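Local coordinates for Alr4995 protein (Nostoc sp., PDB 6LRF) that probably acts as a bifunctional arginine dihydrolase and ornithine cyclodeaminase, hydrolysing arginine in one module and converting ornithine to proline in another, at residues 493-496 with 497-501; 611-614 with 615-618. All blocks are in the same frame, centred on the assembly; numbering follows the deposited sequence.

Interaction 1: residues 493-496 with 497-501; sequences VTAG and PVVIH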
ATOM      1  N   VAL B 493       3.750  11.171  25.175  1.00 19.96           N
ATOM      2  CA  VAL B 493       3.205  11.116  23.832  1.00 20.09           C
ATOM      3  C   VAL B 493       4.210  11.685  22.843  1.00 19.31           C
ATOM      4  O   VAL B 493       4.839  12.714  23.103  1.00 20.88           O
ATOM      5  CB  VAL B 493       1.863  11.886  23.752  1.00 23.04           C
ATOM      6  CG1 VAL B 493       1.391  11.984  22.332  1.00 22.93           C
ATOM      7  CG2 VAL B 493       0.806  11.180  24.604  1.00 23.44           C
ATOM      8  N   THR B 494       4.391  10.993  21.724  1.00 22.98           N
ATOM      9  CA  THR B 494       5.093  11.557  20.577  1.00 21.62           C
ATOM     10  C   THR B 494       4.034  11.795  19.510  1.00 24.08           C
ATOM     11  O   THR B 494       3.093  11.019  19.388  1.00 26.46           O
ATOM     12  CB  THR B 494       6.206  10.627  20.040  1.00 25.50           C
ATOM     13  OG1 THR B 494       5.608   9.491  19.404  1.00 27.36           O
ATOM     14  CG2 THR B 494       7.069  10.132  21.176  1.00 23.84           C
ATOM     15  N   ALA B 495       4.143  12.868  18.746  1.00 19.53           N
ATOM     16  CA  ALA B 495       3.072  13.148  17.799  1.00 21.81           C
ATOM     17  C   ALA B 495       3.590  13.872  16.570  1.00 23.03           C
ATOM     18  O   ALA B 495       4.450  14.728  16.691  1.00 22.90           O
ATOM     19  CB  ALA B 495       1.975  13.967  18.481  1.00 22.34           C
ATOM     20  N   GLY B 496       3.060  13.531  15.399  1.00 23.24           N
ATOM     21  CA  GLY B 496       3.414  14.217  14.169  1.00 24.80           C
ATOM     22  C   GLY B 496       2.213  14.926  13.569  1.00 23.77           C
ATOM     23  O   GLY B 496       1.083  14.725  14.027  1.00 23.04           O
ATOM     24  N   PRO B 497       2.443  15.746  12.529  1.00 27.14           N
ATOM     25  CA  PRO B 497       1.412  16.615  11.919  1.00 28.46           C
ATOM     26  C   PRO B 497       0.160  15.870  11.466  1.00 25.62           C
ATOM     27  O   PRO B 497      -0.924  16.439  11.506  1.00 27.21           O
ATOM     28  CB  PRO B 497       2.129  17.223  10.708  1.00 29.22           C
ATOM     29  CG  PRO B 497       3.551  17.144  11.031  1.00 26.57           C
ATOM     30  CD  PRO B 497       3.742  15.895  11.856  1.00 27.15           C
ATOM     31  N   VAL B 498       0.297  14.609  11.071  1.00 25.80           N
ATOM     32  CA  VAL B 498      -0.860  13.830  10.638  1.00 25.81           C
ATOM     33  C   VAL B 498      -1.920  13.736  11.742  1.00 26.65           C
ATOM     34  O   VAL B 498      -3.107  13.531  11.466  1.00 26.64           O
ATOM     35  CB  VAL B 498      -0.410  12.435  10.156  1.00 25.43           C
ATOM     36  CG1 VAL B 498      -1.586  11.513   9.969  1.00 33.50           C
ATOM     37  CG2 VAL B 498       0.338  12.589   8.847  1.00 32.39           C
ATOM     38  N   VAL B 499      -1.511  13.938  12.991  1.00 21.61           N
ATOM     39  CA  VAL B 499      -2.479  14.045  14.077  1.00 22.91           C
ATOM     40  C   VAL B 499      -3.448  15.223  13.840  1.00 30.55           C
ATOM     41  O   VAL B 499      -4.663  15.097  14.021  1.00 24.18           O
ATOM     42  CB  VAL B 499      -1.790  14.230  15.442  1.00 27.04           C
ATOM     43  CG1 VAL B 499      -2.832  14.503  16.548  1.00 23.59           C
ATOM     44  CG2 VAL B 499      -0.936  13.011  15.785  1.00 25.13           C
ATOM     45  N   ILE B 500      -2.904  16.370  13.438  1.00 25.50           N
ATOM     46  CA  ILE B 500      -3.724  17.550  13.177  1.00 26.20           C
ATOM     47  C   ILE B 500      -4.578  17.343  11.932  1.00 28.59           C
ATOM     48  O   ILE B 500      -5.783  17.550  11.955  1.00 29.58           O
ATOM     49  CB  ILE B 500      -2.848  18.801  12.996  1.00 26.57           C
ATOM     50  CG1 ILE B 500      -1.948  18.980  14.217  1.00 23.68           C
ATOM     51  CG2 ILE B 500      -3.706  20.012  12.797  1.00 25.17           C
ATOM     52  CD1 ILE B 500      -2.742  19.001  15.525  1.00 24.56           C
ATOM     53  N   HIS B 501      -3.938  16.912  10.851  1.00 27.15           N
ATOM     54  CA  HIS B 501      -4.614  16.674   9.575  1.00 31.38           C
ATOM     55  C   HIS B 501      -5.826  15.743   9.635  1.00 38.90           C
ATOM     56  O   HIS B 501      -6.775  15.915   8.870  1.00 35.37           O
ATOM     57  CB  HIS B 501      -3.611  16.115   8.577  1.00 29.03           C
ATOM     58  CG  HIS B 501      -2.471  17.042   8.308  1.00 30.02           C
ATOM     59  ND1 HIS B 501      -1.247  16.611   7.837  1.00 31.57           N
ATOM     60  CD2 HIS B 501      -2.364  18.384   8.465  1.00 30.17           C
ATOM     61  CE1 HIS B 501      -0.441  17.650   7.700  1.00 32.67           C
ATOM     62  NE2 HIS B 501      -1.096  18.737   8.074  1.00 36.30           N
TER
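The first torsion of V499 puts CG2 against both A495 and G496: with CG1 anti to the backbone N (chi1 174°), CG2 is left beside that N and anti to the carbonyl carbon. From there V499 CG2 reaches back along the chain to within 4.1 Å of A495 CB, an apolar contact at the limit of close packing, and lies 3.2 Å from G496 O. The same carbonyl oxygen takes the one hydrogen bond between 493-496 and 497-501. V499 N donates to G496 O over 2.9 Å, with an N-H...O angle of 157° and the donor tilted 33° from the carbonyl plane. V498 N is almost as close to G496 O, but its angle is too poor for a bond, so the grip on this oxygen comes from V499, three residues on. One residue after G496, P497 O accepts a backbone bond from H501 N at 3.1 Å. A parallel strand, 491-495, thus passes through a tight turn straight into the short helix 498-501, the strand-to-helix junction of a Rossmann-like sheet, in line with the family assignment of this region. Strand 491-495 is an inner one, paired through its backbone with 519-523 and 629-633. V499 also packs on L633 of the neighbouring strand and on L684 of helix 680-694; A495 and P497 touch helix 524-536. Farther along, P497 O sits 3.6 Å above the ring plane of H501, offset toward the rim, and that ring meets the ring of H529.

Interaction 2: residues 611-614 with 615-618; sequences MDLI and KAQE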
HETATM    1  N   MSE B 611      17.311  23.010  17.666  1.00 16.99           N
HETATM    2  CA  MSE B 611      18.065  22.699  16.454  1.00 19.78           C
HETATM    3  C   MSE B 611      19.433  22.084  16.761  1.00 19.54           C
HETATM    4  O   MSE B 611      20.147  21.678  15.849  1.00 19.26           O
HETATM    5  CB  MSE B 611      18.248  23.967  15.600  1.00 20.01           C
HETATM    6  CG  MSE B 611      16.929  24.625  15.144  1.00 22.04           C
HETATM    7 SE   MSE B 611      15.799  23.468  14.044  0.46 22.67          SE
HETATM    8  CE  MSE B 611      16.570  23.746  12.277  1.00 20.90           C
ATOM      9  N   ASP B 612      19.816  22.055  18.034  1.00 20.77           N
ATOM     10  CA  ASP B 612      21.023  21.331  18.439  1.00 19.35           C
ATOM     11  C   ASP B 612      20.588  19.928  18.805  1.00 18.37           C
ATOM     12  O   ASP B 612      20.027  19.699  19.876  1.00 17.06           O
ATOM     13  CB  ASP B 612      21.728  22.027  19.608  1.00 17.88           C
ATOM     14  CG  ASP B 612      22.939  21.223  20.169  1.00 23.37           C
ATOM     15  OD1 ASP B 612      23.075  19.998  19.930  1.00 22.22           O
ATOM     16  OD2 ASP B 612      23.755  21.828  20.892  1.00 26.77           O
ATOM     17  N   LEU B 613      20.869  18.970  17.933  1.00 17.65           N
ATOM     18  CA  LEU B 613      20.305  17.645  18.147  1.00 15.51           C
ATOM     19  C   LEU B 613      20.964  16.815  19.253  1.00 17.26           C
ATOM     20  O   LEU B 613      20.376  15.839  19.708  1.00 17.15           O
ATOM     21  CB  LEU B 613      20.314  16.870  16.839  1.00 16.19           C
ATOM     22  CG  LEU B 613      19.264  17.383  15.851  1.00 18.87           C
ATOM     23  CD1 LEU B 613      19.561  16.728  14.543  1.00 24.35           C
ATOM     24  CD2 LEU B 613      17.821  17.052  16.315  1.00 19.69           C
ATOM     25  N   ILE B 614      22.163  17.183  19.693  1.00 19.80           N
ATOM     26  CA  ILE B 614      22.732  16.532  20.878  1.00 20.32           C
ATOM     27  C   ILE B 614      21.892  16.927  22.107  1.00 18.88           C
ATOM     28  O   ILE B 614      21.518  16.087  22.942  1.00 17.39           O
ATOM     29  CB  ILE B 614      24.214  16.918  21.095  1.00 16.64           C
ATOM     30  CG1 ILE B 614      25.085  16.460  19.902  1.00 18.07           C
ATOM     31  CG2 ILE B 614      24.712  16.374  22.446  1.00 18.96           C
ATOM     32  CD1 ILE B 614      25.097  14.967  19.638  1.00 18.25           C
ATOM     33  N   LYS B 615      21.572  18.211  22.211  1.00 17.77           N
ATOM     34  CA  LYS B 615      20.721  18.663  23.305  1.00 17.89           C
ATOM     35  C   LYS B 615      19.310  18.118  23.177  1.00 23.85           C
ATOM     36  O   LYS B 615      18.666  17.795  24.188  1.00 23.64           O
ATOM     37  CB  LYS B 615      20.690  20.182  23.359  1.00 22.28           C
ATOM     38  CG  LYS B 615      22.015  20.776  23.769  1.00 26.97           C
ATOM     39  CD  LYS B 615      21.953  22.287  23.712  1.00 28.88           C
ATOM     40  CE  LYS B 615      23.275  22.907  24.103  1.00 33.35           C
ATOM     41  NZ  LYS B 615      23.162  24.384  24.019  1.00 40.57           N
ATOM     42  N   ALA B 616      18.818  17.998  21.944  1.00 18.16           N
ATOM     43  CA  ALA B 616      17.477  17.448  21.758  1.00 18.67           C
ATOM     44  C   ALA B 616      17.405  16.008  22.244  1.00 19.45           C
ATOM     45  O   ALA B 616      16.433  15.615  22.884  1.00 18.86           O
ATOM     46  CB  ALA B 616      17.030  17.535  20.278  1.00 15.69           C
ATOM     47  N   GLN B 617      18.422  15.212  21.946  1.00 17.32           N
ATOM     48  CA  GLN B 617      18.392  13.816  22.378  1.00 20.47           C
ATOM     49  C   GLN B 617      18.458  13.732  23.901  1.00 20.59           C
ATOM     50  O   GLN B 617      17.819  12.885  24.524  1.00 18.79           O
ATOM     51  CB  GLN B 617      19.538  13.021  21.743  1.00 16.88           C
ATOM     52  CG  GLN B 617      19.257  12.625  20.300  1.00 21.65           C
ATOM     53  CD  GLN B 617      20.397  11.827  19.662  1.00 27.45           C
ATOM     54  OE1 GLN B 617      21.502  11.739  20.212  1.00 26.59           O
ATOM     55  NE2 GLN B 617      20.125  11.237  18.499  1.00 20.33           N
ATOM     56  N   GLU B 618      19.229  14.627  24.493  1.00 20.07           N
ATOM     57  CA  GLU B 618      19.331  14.693  25.944  1.00 22.06           C
ATOM     58  C   GLU B 618      18.004  15.092  26.590  1.00 24.58           C
ATOM     59  O   GLU B 618      17.608  14.539  27.619  1.00 21.40           O
ATOM     60  CB  GLU B 618      20.425  15.684  26.342  1.00 25.17           C
ATOM     61  CG  GLU B 618      20.439  16.001  27.827  1.00 39.20           C
ATOM     62  CD  GLU B 618      21.256  17.244  28.163  1.00 53.28           C
ATOM     63  OE1 GLU B 618      21.191  18.243  27.400  1.00 50.12           O
ATOM     64  OE2 GLU B 618      21.959  17.218  29.203  1.00 63.23           O
TER
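D612 and K615 join the start of helix 613-624 to its first turn. D612 is the N-cap: its CG is anti to the backbone N (chi1 174°), which carries the carboxylate forward over the first turn. D612 OD1 accepts from K615 N at 3.3 Å, a nearly straight bond (167°) that arrives from above the carboxylate plane, and also weakly from I614 N. D612 OD2 meets the middle of the lysine chain, 3.4 Å from K615 CD, the two side chains crossing at about a right angle. K615 is extended beyond CG, and its NZ remains 4.1 Å from D612 OD2, beyond a salt bridge, although the opposite charges probably still attract. Replacing the D612 side chain with the methyl of an alanine would probably leave K615 N without its capping acceptor and the lysine methylenes without the carboxylate they rest on. The backbone carbonyl of D612 opens the i to i+4 series, receiving A616 N at 2.9 Å. L613 follows with two contacts: its CD2 lies 4.1 Å from A616 CB, and its O accepts from Q617 N at 3.0 Å. Q617 CG lies close beside that same oxygen. I614 O then takes E618 N at 3.1 Å, continuing the series.

This helix start lies at an interface between subunits. Q617 OE1 bonds to R425 NH2 of the second subunit and its NE2 to the carbonyls of I600 and D602 there, while I614 packs on R425 and L613 on G598 of that chain. Within its own chain, helix 613-624 follows the loop after strand 594-597, an outermost strand of the parallel sheet, and leads on to the inner strand 629-633.

How the interactions relate
From the N terminus, interaction 1 comes first, turning the end of strand 491-495 into helix 498-501; interaction 2 follows about a hundred residues later, at the start of helix 613-624. Each lies within one short continuous run of chain, so neither closes a long loop, and the two stand in series without nesting or crossing. The centres of interactions 1 and 2 are about 20 Å apart, and the nearest atoms of interactions 1 and 2 about 11 Å. Both belong to the Rossmann-fold region and to one six-stranded parallel sheet: interaction 1 at an inner strand, interaction 2 on the connection from the outermost strand 594-597 back to 629-633, neighbour of 491-495. Interaction 1 meets no other subunit, whereas interaction 2 does.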